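Local coordinates for protein glucosamine kinase (Streptacidiphilus jiangxiensis, PDB 6HWJ) that catalyses the ATP- and magnesium-dependent phosphorylation of D-glucosamine to D-glucosamine 6-phosphate, and acts to a lesser extent on glucose, at residues A[124-127]-A[131-134]; A[99-104]-A[151-156]; A[332-337]-A[395-400]; A[197-202]-A[347-352]; A[247-252]-A[290-295]. One frame throughout, in Å; residues are numbered along the deposited sequence.

Contact 1. Residues A[124-127]-A[131-134]; sequences VIVG and VVKW
V124 and V132 face each other as a hydrogen-bonded pair in the antiparallel beta hairpin of strands 123-126 and 130-134. Two backbone bonds close this pair. V124 N bonds to V132 O and V132 N to V124 O, each at 2.8 Å. V124 O takes a further CA-H...O contact from V131 CA at 3.5 Å. The next pair, I125 with V131, is non-hydrogen-bonded, and the CA atoms of I125 and V131 come within 4.5 Å.

The tight side is the face carrying V124 and V132. V132 CG2 meets V126 CG2 at 3.8 Å, and the two side chains cross obliquely. With V132 CG1 anti to the backbone N (chi1 174°), CG2 is left beside that N, where it meets V126. CG1 lies over one face of the W134 ring, toward its rim. V124 CG2 comes to the edge of the same indole, 4.3 Å from W134 NE1. Helix 79-88 covers this side through A80, L83 and V84.

The face of I125 and V131 is looser. V131 is partly exposed, and both side chains touch Y187, which is inferred to bind ATP. K133, also inferred to bind ATP, points away from strand 123-126 and makes long, weak ion pairs with D118 and D319.

The chemistry thus divides the hairpin. Valines seal one face against a helix, while the other is probably kept for the nucleotide, as on the lysine-bearing strand of protein-kinase-like folds.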
# COMPACT_ATOMS: atom_id res chain seq x y z
N VAL A 124 9.67 -13.70 -5.25
CA VAL A 124 10.83 -14.43 -5.74
C VAL A 124 11.84 -13.42 -6.26
O VAL A 124 11.52 -12.62 -7.16
CB VAL A 124 10.45 -15.42 -6.85
CG1 VAL A 124 11.70 -16.19 -7.32
CG2 VAL A 124 9.39 -16.39 -6.35
N ILE A 125 13.05 -13.46 -5.72
CA ILE A 125 14.14 -12.60 -6.20
C ILE A 125 14.79 -13.26 -7.41
O ILE A 125 15.15 -14.45 -7.37
CB ILE A 125 15.17 -12.35 -5.08
CG1 ILE A 125 14.51 -11.71 -3.88
CG2 ILE A 125 16.29 -11.48 -5.61
CD1 ILE A 125 15.42 -11.60 -2.66
N VAL A 126 14.91 -12.52 -8.50
CA VAL A 126 15.50 -13.04 -9.73
C VAL A 126 16.74 -12.23 -10.07
O VAL A 126 16.74 -11.00 -9.98
CB VAL A 126 14.48 -13.02 -10.89
CG1 VAL A 126 15.01 -13.82 -12.08
CG2 VAL A 126 13.17 -13.61 -10.44
N GLY A 127 17.81 -12.94 -10.44
CA GLY A 127 19.07 -12.29 -10.75
C GLY A 127 19.66 -11.47 -9.64
O GLY A 127 20.55 -10.63 -9.89
N VAL A 131 12.49 -8.40 -8.24
CA VAL A 131 11.55 -9.11 -7.37
C VAL A 131 10.27 -9.35 -8.15
O VAL A 131 9.63 -8.40 -8.62
CB VAL A 131 11.23 -8.33 -6.09
CG1 VAL A 131 10.32 -9.16 -5.19
CG2 VAL A 131 12.51 -7.93 -5.38
N VAL A 132 9.91 -10.61 -8.30
CA VAL A 132 8.66 -11.03 -8.91
C VAL A 132 7.69 -11.32 -7.77
O VAL A 132 7.99 -12.14 -6.88
CB VAL A 132 8.83 -12.26 -9.79
CG1 VAL A 132 7.45 -12.75 -10.29
CG2 VAL A 132 9.78 -11.99 -10.94
N LYS A 133 6.55 -10.67 -7.79
CA LYS A 133 5.51 -10.85 -6.78
C LYS A 133 4.29 -11.41 -7.50
O LYS A 133 3.69 -10.70 -8.32
CB LYS A 133 5.18 -9.53 -6.09
CG LYS A 133 4.11 -9.64 -5.02
CD LYS A 133 3.91 -8.30 -4.32
CE LYS A 133 2.90 -8.40 -3.18
NZ LYS A 133 2.59 -7.07 -2.59
N TRP A 134 3.95 -12.66 -7.19
CA TRP A 134 2.75 -13.28 -7.72
C TRP A 134 1.54 -12.89 -6.88
O TRP A 134 1.56 -13.03 -5.65
CB TRP A 134 2.86 -14.81 -7.69
CG TRP A 134 4.00 -15.39 -8.45
CD1 TRP A 134 5.15 -15.91 -7.92
CD2 TRP A 134 4.11 -15.50 -9.86
NE1 TRP A 134 5.97 -16.35 -8.94
CE2 TRP A 134 5.36 -16.11 -10.14
CE3 TRP A 134 3.28 -15.16 -10.93
CZ2 TRP A 134 5.79 -16.36 -11.43
CZ3 TRP A 134 3.71 -15.42 -12.21
CH2 TRP A 134 4.96 -16.02 -12.46

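Contact 2. Residues A[99-104]-A[151-156]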
# COMPACT_ATOMS: atom_id res chain seq x y z
N VAL A 99 -2.38 -8.96 -20.49
CA VAL A 99 -1.59 -7.80 -20.89
C VAL A 99 -0.25 -7.91 -20.17
O VAL A 99 -0.21 -7.93 -18.94
CB VAL A 99 -2.29 -6.48 -20.56
CG1 VAL A 99 -1.35 -5.30 -20.78
CG2 VAL A 99 -3.53 -6.32 -21.42
N LEU A 100 0.83 -7.99 -20.95
CA LEU A 100 2.20 -7.99 -20.44
C LEU A 100 2.78 -6.62 -20.77
O LEU A 100 2.99 -6.30 -21.94
CB LEU A 100 3.03 -9.09 -21.09
CG LEU A 100 3.44 -10.31 -20.28
CD1 LEU A 100 4.37 -11.19 -21.12
CD2 LEU A 100 4.11 -9.93 -18.98
N GLU A 101 3.05 -5.81 -19.75
CA GLU A 101 3.63 -4.48 -19.97
C GLU A 101 5.06 -4.49 -19.44
O GLU A 101 5.29 -4.72 -18.25
CB GLU A 101 2.80 -3.40 -19.29
CG GLU A 101 3.29 -1.98 -19.59
CD GLU A 101 2.28 -0.91 -19.19
OE1 GLU A 101 1.31 -1.22 -18.47
OE2 GLU A 101 2.47 0.26 -19.60
N ALA A 102 6.01 -4.22 -20.33
CA ALA A 102 7.42 -4.12 -19.97
C ALA A 102 7.83 -2.66 -19.90
O ALA A 102 7.33 -1.82 -20.64
CB ALA A 102 8.28 -4.87 -20.99
N PHE A 103 8.76 -2.36 -19.00
CA PHE A 103 9.30 -1.02 -18.85
C PHE A 103 10.81 -1.04 -19.08
O PHE A 103 11.45 -2.08 -19.01
CB PHE A 103 8.98 -0.44 -17.46
CG PHE A 103 7.51 -0.44 -17.14
CD1 PHE A 103 6.71 0.62 -17.52
CD2 PHE A 103 6.94 -1.51 -16.49
CE1 PHE A 103 5.35 0.62 -17.24
CE2 PHE A 103 5.58 -1.52 -16.20
CZ PHE A 103 4.79 -0.45 -16.57
N THR A 104 11.35 0.14 -19.37
CA THR A 104 12.78 0.28 -19.61
C THR A 104 13.56 -0.18 -18.39
O THR A 104 13.24 0.19 -17.26
CB THR A 104 13.12 1.72 -19.95
OG1 THR A 104 12.49 2.08 -21.19
CG2 THR A 104 14.63 1.90 -20.08
N ARG A 151 -1.59 1.72 -10.39
CA ARG A 151 -0.79 2.75 -9.72
C ARG A 151 0.64 2.76 -10.25
O ARG A 151 1.17 3.81 -10.62
CB ARG A 151 -0.79 2.51 -8.21
CG ARG A 151 -2.19 2.56 -7.58
CD ARG A 151 -2.81 3.93 -7.58
NE ARG A 151 -4.19 3.87 -7.09
CZ ARG A 151 -5.23 3.46 -7.81
NH1 ARG A 151 -5.09 3.10 -9.06
NH2 ARG A 151 -6.43 3.42 -7.26
N ILE A 152 1.29 1.58 -10.29
CA ILE A 152 2.68 1.52 -10.71
C ILE A 152 2.83 1.98 -12.15
O ILE A 152 3.73 2.77 -12.49
CB ILE A 152 3.23 0.09 -10.51
CG1 ILE A 152 3.32 -0.22 -9.01
CG2 ILE A 152 4.62 -0.03 -11.15
CD1 ILE A 152 3.58 -1.67 -8.67
N ALA A 153 1.94 1.50 -13.04
CA ALA A 153 2.01 1.92 -14.44
C ALA A 153 1.80 3.42 -14.59
O ALA A 153 2.52 4.09 -15.34
CB ALA A 153 0.98 1.14 -15.27
N ALA A 154 0.82 3.98 -13.88
CA ALA A 154 0.59 5.42 -13.98
C ALA A 154 1.81 6.20 -13.52
O ALA A 154 2.18 7.21 -14.14
CB ALA A 154 -0.64 5.81 -13.15
N LEU A 155 2.44 5.76 -12.44
CA LEU A 155 3.63 6.45 -11.94
C LEU A 155 4.77 6.38 -12.95
O LEU A 155 5.40 7.40 -13.28
CB LEU A 155 4.05 5.82 -10.60
CG LEU A 155 3.04 6.08 -9.47
CD1 LEU A 155 3.31 5.18 -8.27
CD2 LEU A 155 3.10 7.54 -9.07
N ALA A 156 5.06 5.18 -13.46
CA ALA A 156 6.12 5.04 -14.47
C ALA A 156 5.85 5.91 -15.69
O ALA A 156 6.73 6.64 -16.15
CB ALA A 156 6.25 3.57 -14.87
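F103 and E101 meet A153 and A156 where an outermost strand of the six-stranded antiparallel sheet faces a helix. Strand 98-102 carries E101, and F103 follows just beyond its end. The helix is 148-157. It presents A153 and A156, one turn apart, to the sheet.

The apolar contacts carry most of the surface. F103 has CG anti to its carbonyl carbon and beside the backbone N (chi1 -56°), which sets CZ and CE1 against the two alanines. Its CZ lies 4.3 Å from A153 CB and 4.2 Å from A153 CA. The ring meets both alanines obliquely. P166 of the neighbouring strand 166-172 touches both F103 and A156.

No polar bond joins the two segments. E101 is extended, with CG anti to the backbone N (chi1 -175°), and its carboxylate makes only a loose van der Waals contact: E101 OE1 is 4.0 Å from A153 CB. All four touching residues are partly exposed, so this is a shallow contact near the surface. With two alanines on the helix, the ring can lie close to its backbone. One methyl serves two ring carbons: A156 CB is 3.9 Å from F103 CE1 and 4.0 Å from F103 CD1.

Contact 3. Residues A[332-337]-A[395-400]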
# COMPACT_ATOMS: atom_id res chain seq x y z
N ARG A 332 -11.10 5.75 -6.19
CA ARG A 332 -10.44 7.03 -6.03
C ARG A 332 -10.82 7.67 -4.70
O ARG A 332 -11.93 7.48 -4.19
CB ARG A 332 -10.80 7.95 -7.18
CG ARG A 332 -10.30 7.45 -8.51
CD ARG A 332 -10.69 8.39 -9.64
NE ARG A 332 -9.86 8.17 -10.83
CZ ARG A 332 -10.11 8.70 -12.03
NH1 ARG A 332 -11.16 9.48 -12.20
NH2 ARG A 332 -9.31 8.44 -13.04
N GLN A 333 -9.89 8.44 -4.15
CA GLN A 333 -10.03 9.11 -2.87
C GLN A 333 -9.43 10.51 -2.98
O GLN A 333 -8.71 10.80 -3.95
CB GLN A 333 -9.31 8.33 -1.76
CG GLN A 333 -9.73 6.85 -1.61
CD GLN A 333 -11.13 6.70 -1.03
OE1 GLN A 333 -11.75 7.68 -0.62
NE2 GLN A 333 -11.62 5.46 -0.97
N PRO A 334 -9.65 11.39 -1.99
CA PRO A 334 -8.95 12.68 -2.00
C PRO A 334 -7.45 12.50 -1.82
O PRO A 334 -7.01 11.69 -1.02
CB PRO A 334 -9.55 13.43 -0.80
CG PRO A 334 -10.77 12.64 -0.41
CD PRO A 334 -10.47 11.22 -0.78
N ALA A 335 -6.68 13.29 -2.56
CA ALA A 335 -5.24 13.30 -2.36
C ALA A 335 -4.88 13.67 -0.93
O ALA A 335 -3.89 13.16 -0.38
CB ALA A 335 -4.58 14.29 -3.34
N ALA A 336 -5.69 14.51 -0.28
CA ALA A 336 -5.42 14.88 1.09
C ALA A 336 -5.40 13.67 2.02
O ALA A 336 -4.80 13.73 3.10
CB ALA A 336 -6.44 15.90 1.58
N LEU A 337 -6.04 12.56 1.63
CA LEU A 337 -5.98 11.35 2.43
C LEU A 337 -4.54 10.85 2.57
O LEU A 337 -4.09 10.52 3.67
CB LEU A 337 -6.87 10.27 1.81
CG LEU A 337 -6.81 8.92 2.54
CD1 LEU A 337 -7.48 9.03 3.91
CD2 LEU A 337 -7.49 7.82 1.71
N ASP A 395 -7.24 21.36 0.90
CA ASP A 395 -6.75 21.36 2.27
C ASP A 395 -7.86 21.62 3.29
O ASP A 395 -7.60 21.55 4.50
CB ASP A 395 -5.62 22.37 2.46
CG ASP A 395 -6.00 23.77 2.03
OD1 ASP A 395 -7.20 24.04 1.83
OD2 ASP A 395 -5.07 24.59 1.89
N ARG A 396 -9.08 21.89 2.85
CA ARG A 396 -10.21 21.86 3.78
C ARG A 396 -10.36 20.49 4.42
O ARG A 396 -10.91 20.39 5.52
CB ARG A 396 -11.50 22.25 3.07
CG ARG A 396 -11.48 23.66 2.48
CD ARG A 396 -12.72 23.91 1.64
NE ARG A 396 -12.86 22.94 0.56
CZ ARG A 396 -13.94 22.81 -0.20
NH1 ARG A 396 -14.99 23.61 0.00
NH2 ARG A 396 -13.97 21.90 -1.15
N LEU A 397 -9.86 19.44 3.77
CA LEU A 397 -9.97 18.08 4.29
C LEU A 397 -8.93 17.75 5.34
O LEU A 397 -9.03 16.69 5.96
CB LEU A 397 -9.87 17.08 3.15
CG LEU A 397 -11.04 17.03 2.18
CD1 LEU A 397 -10.65 16.33 0.90
CD2 LEU A 397 -12.20 16.31 2.84
N LEU A 398 -7.93 18.62 5.54
CA LEU A 398 -6.82 18.25 6.42
C LEU A 398 -7.32 17.91 7.82
O LEU A 398 -7.01 16.84 8.36
CB LEU A 398 -5.80 19.39 6.49
CG LEU A 398 -4.83 19.50 5.31
CD1 LEU A 398 -3.81 20.60 5.56
CD2 LEU A 398 -4.15 18.16 5.08
N THR A 399 -8.08 18.80 8.45
CA THR A 399 -8.46 18.55 9.84
C THR A 399 -9.38 17.34 9.98
O THR A 399 -9.08 16.45 10.78
CB THR A 399 -9.06 19.80 10.46
OG1 THR A 399 -8.12 20.87 10.34
CG2 THR A 399 -9.37 19.57 11.95
N PRO A 400 -10.51 17.25 9.27
CA PRO A 400 -11.36 16.06 9.46
C PRO A 400 -10.65 14.75 9.17
O PRO A 400 -10.83 13.79 9.93
CB PRO A 400 -12.54 16.31 8.51
CG PRO A 400 -12.12 17.40 7.59
CD PRO A 400 -11.12 18.23 8.36
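L397 holds CG beside its own backbone N and anti to its carbonyl carbon (chi1 -70°), and an extended second torsion (chi2 163°) carries CD1 out to the ring of P334. CD1 of L397 comes to 3.5 Å from P334 CB and 3.9 Å from P334 CG. The leucine side chain crosses the proline ring at about a right angle. A single methyl does the touching there. Nearer the backbone, L397 CB meets A336 CB at 4.0 Å. The leucine therefore bridges two residues with two different atoms: its root lies on A336 and its tip on P334.

These residues sit at the starts of two helices in the helix-rich part of the enzyme. P334 lies in the weakly bonded strand 333-334, and A336 lies in the first turn of helix 335-356. That turn is closed by L337 N on P334 O at 3.0 Å. L397 belongs to the 3-10 turn 395-397 that leads into helix 398-416. There L398 N bonds to D395 O at 3.1 Å.

P334, A336 and L397 are all buried, and the contact is wholly apolar. W249 of helix 243-263 touches both P334 and L397, and L289 also packs on L397. D395, in the same 3-10 turn as L397, forms a salt bridge with R381.

Contact 4. Residues A[197-202]-A[347-352]; sequences WAVDDV and DHVGRV
V349 points its side chain at helix 194-207 and sets its CG1 methyl among A198, V199 and V202. The valine holds CG1 anti to the backbone N (chi1 168°), which makes this methyl the leading branch. Three methyls surround it at similar range. A198 CB and V199 CG2 are each 4.0 Å from V349 CG1, and V202 CG2 is 4.1 Å from it. V349 CG1 also reaches the backbone, lying 3.7 Å from A198 O. The second branch, CG2, stays on the A198 side, 4.2 Å from A198 CB.

V199 and V202 both offer CG2, the branch beside their own backbone N, and lie aslant to V349. W195, one turn before A198 and V199, touches V349 as well. Residues 195, 198, 199 and 202 thus form the four-residue diamond of a knobs-into-holes contact, with V349 as the knob. The segments 197-202 and 347-352 cross at -60°, with their axes 9.2 Å apart at closest approach.

The far side of helix 335-356 is charged. R351 NE bonds to D347 OD1 on its syn side at 2.8 Å, one turn apart. R351 also forms a salt bridge with D430, and D347 with R402. The helix is therefore two-sided: a buried apolar contact ties it to helix 194-207, while its buried charges are paired with the C-terminal helices.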
# COMPACT_ATOMS: atom_id res chain seq x y z
N TRP A 197 14.21 4.13 9.60
CA TRP A 197 15.09 5.27 9.34
C TRP A 197 14.56 6.58 9.88
O TRP A 197 15.36 7.42 10.29
CB TRP A 197 15.40 5.42 7.84
CG TRP A 197 14.26 5.68 6.89
CD1 TRP A 197 13.70 4.78 6.03
CD2 TRP A 197 13.57 6.92 6.67
NE1 TRP A 197 12.69 5.38 5.31
CE2 TRP A 197 12.60 6.69 5.69
CE3 TRP A 197 13.68 8.20 7.22
CZ2 TRP A 197 11.74 7.70 5.24
CZ3 TRP A 197 12.82 9.18 6.78
CH2 TRP A 197 11.86 8.92 5.81
N ALA A 198 13.23 6.77 9.90
CA ALA A 198 12.70 8.02 10.44
C ALA A 198 12.84 8.06 11.95
O ALA A 198 13.17 9.11 12.52
CB ALA A 198 11.24 8.21 10.02
N VAL A 199 12.58 6.94 12.63
CA VAL A 199 12.79 6.86 14.06
C VAL A 199 14.26 7.12 14.38
O VAL A 199 14.59 7.81 15.35
CB VAL A 199 12.33 5.50 14.60
CG1 VAL A 199 12.81 5.27 16.02
CG2 VAL A 199 10.77 5.40 14.53
N ASP A 200 15.17 6.57 13.58
CA ASP A 200 16.59 6.80 13.83
C ASP A 200 16.97 8.27 13.64
O ASP A 200 17.72 8.83 14.45
CB ASP A 200 17.43 5.90 12.93
CG ASP A 200 18.90 5.96 13.28
OD1 ASP A 200 19.24 5.53 14.39
OD2 ASP A 200 19.70 6.47 12.46
N ASP A 201 16.49 8.91 12.57
CA ASP A 201 16.75 10.34 12.38
C ASP A 201 16.36 11.15 13.61
O ASP A 201 17.16 11.94 14.15
CB ASP A 201 15.96 10.87 11.19
CG ASP A 201 16.56 10.49 9.86
OD1 ASP A 201 17.66 9.90 9.83
OD2 ASP A 201 15.91 10.79 8.83
N VAL A 202 15.12 10.99 14.07
CA VAL A 202 14.61 11.82 15.17
C VAL A 202 15.30 11.50 16.47
O VAL A 202 15.53 12.38 17.30
CB VAL A 202 13.07 11.64 15.25
CG1 VAL A 202 12.49 12.36 16.45
CG2 VAL A 202 12.44 12.14 13.96
N ASP A 347 4.13 12.60 12.85
CA ASP A 347 3.81 12.87 14.25
C ASP A 347 4.06 11.63 15.10
O ASP A 347 4.71 11.69 16.16
CB ASP A 347 2.36 13.33 14.35
CG ASP A 347 1.97 13.80 15.73
OD1 ASP A 347 2.21 13.06 16.70
OD2 ASP A 347 1.42 14.89 15.84
N HIS A 348 3.56 10.48 14.65
CA HIS A 348 3.67 9.24 15.43
C HIS A 348 5.13 8.80 15.60
O HIS A 348 5.48 8.23 16.65
CB HIS A 348 2.85 8.16 14.76
CG HIS A 348 1.40 8.52 14.62
ND1 HIS A 348 0.54 7.84 13.79
CD2 HIS A 348 0.68 9.51 15.18
CE1 HIS A 348 -0.66 8.39 13.86
NE2 HIS A 348 -0.61 9.40 14.71
N VAL A 349 5.96 9.01 14.59
CA VAL A 349 7.38 8.74 14.71
C VAL A 349 7.96 9.49 15.89
O VAL A 349 8.71 8.93 16.69
CB VAL A 349 8.12 9.11 13.40
CG1 VAL A 349 9.64 9.11 13.62
CG2 VAL A 349 7.77 8.12 12.31
N GLY A 350 7.62 10.76 16.01
CA GLY A 350 8.08 11.55 17.13
C GLY A 350 7.58 11.01 18.45
O GLY A 350 8.32 10.96 19.43
N ARG A 351 6.30 10.59 18.50
CA ARG A 351 5.77 10.06 19.75
C ARG A 351 6.51 8.79 20.15
O ARG A 351 6.80 8.57 21.33
CB ARG A 351 4.27 9.77 19.62
CG ARG A 351 3.43 10.95 19.15
CD ARG A 351 3.56 12.16 20.03
NE ARG A 351 2.90 13.32 19.42
CZ ARG A 351 2.91 14.54 19.93
NH1 ARG A 351 3.53 14.78 21.09
NH2 ARG A 351 2.30 15.52 19.29
N VAL A 352 6.80 7.93 19.17
CA VAL A 352 7.47 6.66 19.45
C VAL A 352 8.89 6.90 19.97
O VAL A 352 9.35 6.23 20.90
CB VAL A 352 7.47 5.78 18.19
CG1 VAL A 352 8.46 4.61 18.33
CG2 VAL A 352 6.04 5.28 17.90

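Contact 5. Residues A[247-252]-A[290-295]; sequences AAWGVR and AGTPLI
The small three-stranded antiparallel sheet 239-240, 293-295 and 333-334 receives the indole of W249 from helix 243-263. The six-membered part of the indole does the touching. L294 CD2 comes to its edge, in the ring plane, and is 3.9 Å from W249 CZ2. The same methyl is also 3.9 Å from W249 CH2, so it straddles the bond between these two ring carbons. The tryptophan and leucine side chains run alongside each other in opposite directions, each starting from its own backbone and passing the other.

T292 makes the second touch. Its CG2 lies 4.1 Å from W249 CH2 and meets the ring obliquely. This methyl sits between the backbone N and the carbonyl carbon of T292. The hydroxyl is thereby turned anti to the backbone N (chi1 -167°), where OG1 is hydrogen-bonded to D394.

L294 belongs to the middle strand of the sheet. Its backbone bonds to T239 on one neighbouring strand, while the next residue, I295, bonds to Q333 on the other. T292 lies in the loop that enters the strand. P334, on strand 333-334, also touches L294.

The indole is only partly buried. Its NE1 is hydrogen-bonded to a buffer molecule, probably from the crystallisation liquor.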
# COMPACT_ATOMS: atom_id res chain seq x y z
N ALA A 247 -21.22 12.43 2.58
CA ALA A 247 -22.12 11.98 3.64
C ALA A 247 -21.71 10.60 4.15
O ALA A 247 -21.70 10.35 5.36
CB ALA A 247 -23.55 11.97 3.13
N ALA A 248 -21.38 9.68 3.23
CA ALA A 248 -20.88 8.37 3.64
C ALA A 248 -19.60 8.49 4.47
O ALA A 248 -19.41 7.74 5.44
CB ALA A 248 -20.61 7.50 2.41
N TRP A 249 -18.69 9.39 4.08
CA TRP A 249 -17.46 9.55 4.86
C TRP A 249 -17.78 9.88 6.32
O TRP A 249 -17.20 9.30 7.24
CB TRP A 249 -16.58 10.66 4.28
CG TRP A 249 -16.09 10.44 2.87
CD1 TRP A 249 -16.20 9.31 2.12
CD2 TRP A 249 -15.40 11.40 2.05
NE1 TRP A 249 -15.64 9.50 0.88
CE2 TRP A 249 -15.14 10.78 0.81
CE3 TRP A 249 -14.99 12.72 2.24
CZ2 TRP A 249 -14.51 11.43 -0.23
CZ3 TRP A 249 -14.35 13.37 1.21
CH2 TRP A 249 -14.10 12.72 -0.01
N GLY A 250 -18.71 10.81 6.53
CA GLY A 250 -19.05 11.22 7.89
C GLY A 250 -19.67 10.10 8.70
O GLY A 250 -19.35 9.94 9.88
N VAL A 251 -20.54 9.31 8.09
CA VAL A 251 -21.12 8.17 8.79
C VAL A 251 -20.03 7.21 9.22
O VAL A 251 -19.98 6.77 10.38
CB VAL A 251 -22.17 7.47 7.90
CG1 VAL A 251 -22.54 6.12 8.51
CG2 VAL A 251 -23.40 8.35 7.73
N ARG A 252 -19.14 6.84 8.29
CA ARG A 252 -18.05 5.92 8.61
C ARG A 252 -17.18 6.49 9.72
O ARG A 252 -16.80 5.79 10.66
CB ARG A 252 -17.24 5.63 7.35
CG ARG A 252 -15.85 5.03 7.59
CD ARG A 252 -15.87 3.53 7.78
NE ARG A 252 -15.89 2.82 6.50
CZ ARG A 252 -15.44 1.58 6.32
NH1 ARG A 252 -14.93 0.90 7.33
NH2 ARG A 252 -15.49 1.03 5.11
N ALA A 290 -18.71 18.56 -0.93
CA ALA A 290 -19.11 17.92 -2.17
C ALA A 290 -18.44 18.62 -3.35
O ALA A 290 -18.36 19.84 -3.39
CB ALA A 290 -20.63 17.95 -2.33
N GLY A 291 -17.96 17.83 -4.30
CA GLY A 291 -17.23 18.35 -5.44
C GLY A 291 -15.72 18.29 -5.29
O GLY A 291 -15.01 18.54 -6.27
N THR A 292 -15.20 17.98 -4.11
CA THR A 292 -13.76 17.92 -3.93
C THR A 292 -13.19 16.81 -4.80
O THR A 292 -13.82 15.77 -4.97
CB THR A 292 -13.42 17.69 -2.45
OG1 THR A 292 -12.02 17.94 -2.24
CG2 THR A 292 -13.75 16.27 -2.02
N PRO A 293 -12.01 17.01 -5.39
CA PRO A 293 -11.52 16.06 -6.41
C PRO A 293 -11.01 14.77 -5.80
O PRO A 293 -10.23 14.78 -4.84
CB PRO A 293 -10.39 16.83 -7.11
CG PRO A 293 -9.89 17.77 -6.06
CD PRO A 293 -11.12 18.18 -5.26
N LEU A 294 -11.45 13.65 -6.37
CA LEU A 294 -10.90 12.33 -6.04
C LEU A 294 -10.01 11.85 -7.19
O LEU A 294 -10.37 12.01 -8.37
CB LEU A 294 -12.01 11.31 -5.81
CG LEU A 294 -13.18 11.79 -4.92
CD1 LEU A 294 -14.29 10.72 -4.87
CD2 LEU A 294 -12.66 12.11 -3.54
N ILE A 295 -8.86 11.28 -6.84
CA ILE A 295 -7.88 10.77 -7.80
C ILE A 295 -7.45 9.37 -7.36
O ILE A 295 -7.75 8.92 -6.26
CB ILE A 295 -6.64 11.68 -7.93
CG1 ILE A 295 -5.92 11.82 -6.60
CG2 ILE A 295 -7.04 13.07 -8.48
CD1 ILE A 295 -4.51 12.37 -6.72

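Contact 1 and contact 2 reach the same six-stranded sheet, their centres 16 Å apart. Along the chain, the hairpin of contact 1 falls between the two segments of contact 2. Contacts 3 and 5 touch, with centres 9 Å apart. They share the small sheet, in which strands 293-295 and 333-334 are neighbours. Contact 4 uses the same helix 335-356 as contact 3, but its centre is about 23 Å away. Its segments enclose contact 5 in sequence and alternate with those of contact 3. Contact 1 thus belongs to the inferred ATP side. Contacts 3 and 5 lie on the opposite side of the chain's centre from contact 1, and contact 4 lies opposite contact 2.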